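Long-range contact in RTX toxin (Vibrio vulnificus CMCP6, PDB 6A7H), which probably cleaves and inactivates Ras and Rap1 small GTPases through its Ras/Rap1-specific endopeptidase domain, as part of the virulence of this sepsis-causing pathogen: residues G308-S313 with Y435-L440. Numbering follows the deposited sequence.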
loop_
_atom_site.group_PDB
_atom_site.type_symbol
_atom_site.label_atom_id
_atom_site.label_comp_id
_atom_site.label_asym_id
_atom_site.label_seq_id
_atom_site.Cartn_x
_atom_site.Cartn_y
_atom_site.Cartn_z
ATOM N N GLY A 308 -7.152 22.592 1.462
ATOM C CA GLY A 308 -5.757 22.289 1.716
ATOM C C GLY A 308 -5.349 22.535 3.156
ATOM O O GLY A 308 -5.908 23.399 3.835
ATOM N N GLU A 309 -4.382 21.754 3.629
ATOM C CA GLU A 309 -3.786 21.968 4.936
ATOM C C GLU A 309 -2.286 21.994 4.745
ATOM O O GLU A 309 -1.728 21.153 4.044
ATOM C CB GLU A 309 -4.196 20.882 5.948
ATOM C CG GLU A 309 -3.587 21.096 7.337
ATOM C CD GLU A 309 -3.970 20.025 8.361
ATOM O OE1 GLU A 309 -5.182 19.731 8.528
ATOM O OE2 GLU A 309 -3.047 19.498 9.025
ATOM N N VAL A 310 -1.648 22.986 5.351
ATOM C CA VAL A 310 -0.208 23.185 5.251
ATOM C C VAL A 310 0.479 22.559 6.462
ATOM O O VAL A 310 -0.079 22.555 7.564
ATOM C CB VAL A 310 0.132 24.702 5.142
ATOM C CG1 VAL A 310 1.610 24.974 5.387
ATOM C CG2 VAL A 310 -0.298 25.252 3.784
ATOM N N HIS A 311 1.666 21.993 6.247
ATOM C CA HIS A 311 2.480 21.472 7.342
ATOM C C HIS A 311 2.778 22.571 8.357
ATOM O O HIS A 311 3.052 23.716 7.991
ATOM C CB HIS A 311 3.786 20.862 6.817
ATOM C CG HIS A 311 3.723 19.380 6.610
ATOM N ND1 HIS A 311 3.158 18.805 5.492
ATOM C CD2 HIS A 311 4.155 18.353 7.383
ATOM C CE1 HIS A 311 3.240 17.489 5.585
ATOM N NE2 HIS A 311 3.842 17.190 6.722
ATOM N N GLY A 312 2.720 22.213 9.634
ATOM C CA GLY A 312 2.844 23.184 10.704
ATOM C C GLY A 312 1.478 23.346 11.323
ATOM O O GLY A 312 0.851 22.358 11.696
ATOM N N SER A 313 0.998 24.578 11.421
ATOM C CA SER A 313 -0.397 24.771 11.779
ATOM C C SER A 313 -1.261 24.864 10.511
ATOM O O SER A 313 -1.315 23.913 9.724
ATOM C CB SER A 313 -0.576 26.008 12.652
ATOM O OG SER A 313 -1.860 25.998 13.254
ATOM N N TYR A 435 -7.247 17.705 2.547
ATOM C CA TYR A 435 -5.983 17.082 2.124
ATOM C C TYR A 435 -4.769 17.973 2.403
ATOM O O TYR A 435 -4.873 19.202 2.430
ATOM C CB TYR A 435 -6.011 16.780 0.629
ATOM C CG TYR A 435 -6.865 15.607 0.205
ATOM C CD1 TYR A 435 -8.238 15.739 0.009
ATOM C CD2 TYR A 435 -6.288 14.372 -0.041
ATOM C CE1 TYR A 435 -9.005 14.650 -0.387
ATOM C CE2 TYR A 435 -7.042 13.290 -0.434
ATOM C CZ TYR A 435 -8.390 13.426 -0.603
ATOM O OH TYR A 435 -9.103 12.324 -0.999
ATOM N N GLY A 436 -3.611 17.354 2.584
ATOM C CA GLY A 436 -2.361 18.093 2.567
ATOM C C GLY A 436 -2.153 18.620 1.154
ATOM O O GLY A 436 -2.557 17.965 0.178
ATOM N N LYS A 437 -1.526 19.791 1.030
ATOM C CA LYS A 437 -1.458 20.460 -0.272
ATOM C C LYS A 437 -0.685 19.686 -1.352
ATOM O O LYS A 437 -0.863 19.941 -2.540
ATOM C CB LYS A 437 -0.862 21.866 -0.119
ATOM C CG LYS A 437 -1.885 22.914 0.307
ATOM C CD LYS A 437 -1.496 24.356 -0.063
ATOM C CE LYS A 437 -0.000 24.556 -0.241
ATOM N NZ LYS A 437 0.319 25.900 -0.813
ATOM N N ALA A 438 0.142 18.731 -0.943
ATOM C CA ALA A 438 0.956 17.975 -1.889
ATOM C C ALA A 438 0.128 16.972 -2.701
ATOM O O ALA A 438 0.454 16.674 -3.851
ATOM C CB ALA A 438 2.078 17.258 -1.159
ATOM N N LEU A 439 -0.933 16.446 -2.099
ATOM C CA LEU A 439 -1.808 15.523 -2.813
ATOM C C LEU A 439 -2.791 16.251 -3.729
ATOM O O LEU A 439 -3.331 15.665 -4.666
ATOM C CB LEU A 439 -2.570 14.634 -1.824
ATOM C CG LEU A 439 -1.670 13.545 -1.255
ATOM C CD1 LEU A 439 -2.455 12.599 -0.410
ATOM C CD2 LEU A 439 -1.000 12.804 -2.399
ATOM N N LEU A 440 -3.023 17.530 -3.461
ATOM C CA LEU A 440 -3.999 18.280 -4.245
ATOM C C LEU A 440 -3.456 18.558 -5.643
ATOM O O LEU A 440 -4.186 18.508 -6.631
ATOM C CB LEU A 440 -4.371 19.578 -3.528
ATOM C CG LEU A 440 -5.212 19.366 -2.263
ATOM C CD1 LEU A 440 -5.579 20.687 -1.576
ATOM C CD2 LEU A 440 -6.464 18.569 -2.595
#
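Lys437 lays its aliphatic chain alongside Val310, both side chains pointing the same way: CG2 of Val310 is 4.1 Å from Lys437 CE and equally near its CD. The lysine chain bends at chi3, and its amine has a weak, long ion pair with Glu473. At Gly308, Leu440 brings CD1 to within 3.7 Å of the glycine CA, and Lys437 CG also comes close to this bare carbon. The backbones pair in parallel register, Gly308 with Tyr435 and Glu309 with Gly436. Glu309 N donates to Tyr435 O at 2.9 Å, tilted 20° from the carbonyl plane, and Gly308 CA adds a CH···O contact to the same oxygen (3.3 Å). Two residues on from Tyr435, Lys437 N gives a weak bond to Glu309 O (3.3 Å). The fully extended Glu309 side chain (chi1 -179°) leads away from 435-440, and OE1 is hydrogen-bonded to His340 NE2. Strands 304-309, which also bonds to Leu462 through the Gly308 backbone, and 430-436 thus join at their C-terminal ends in a four-stranded parallel sheet of order 1-4-2-3; with helix 405-422 packed on Tyr435 through Ala418 and Leu422, this is an alpha/beta arrangement.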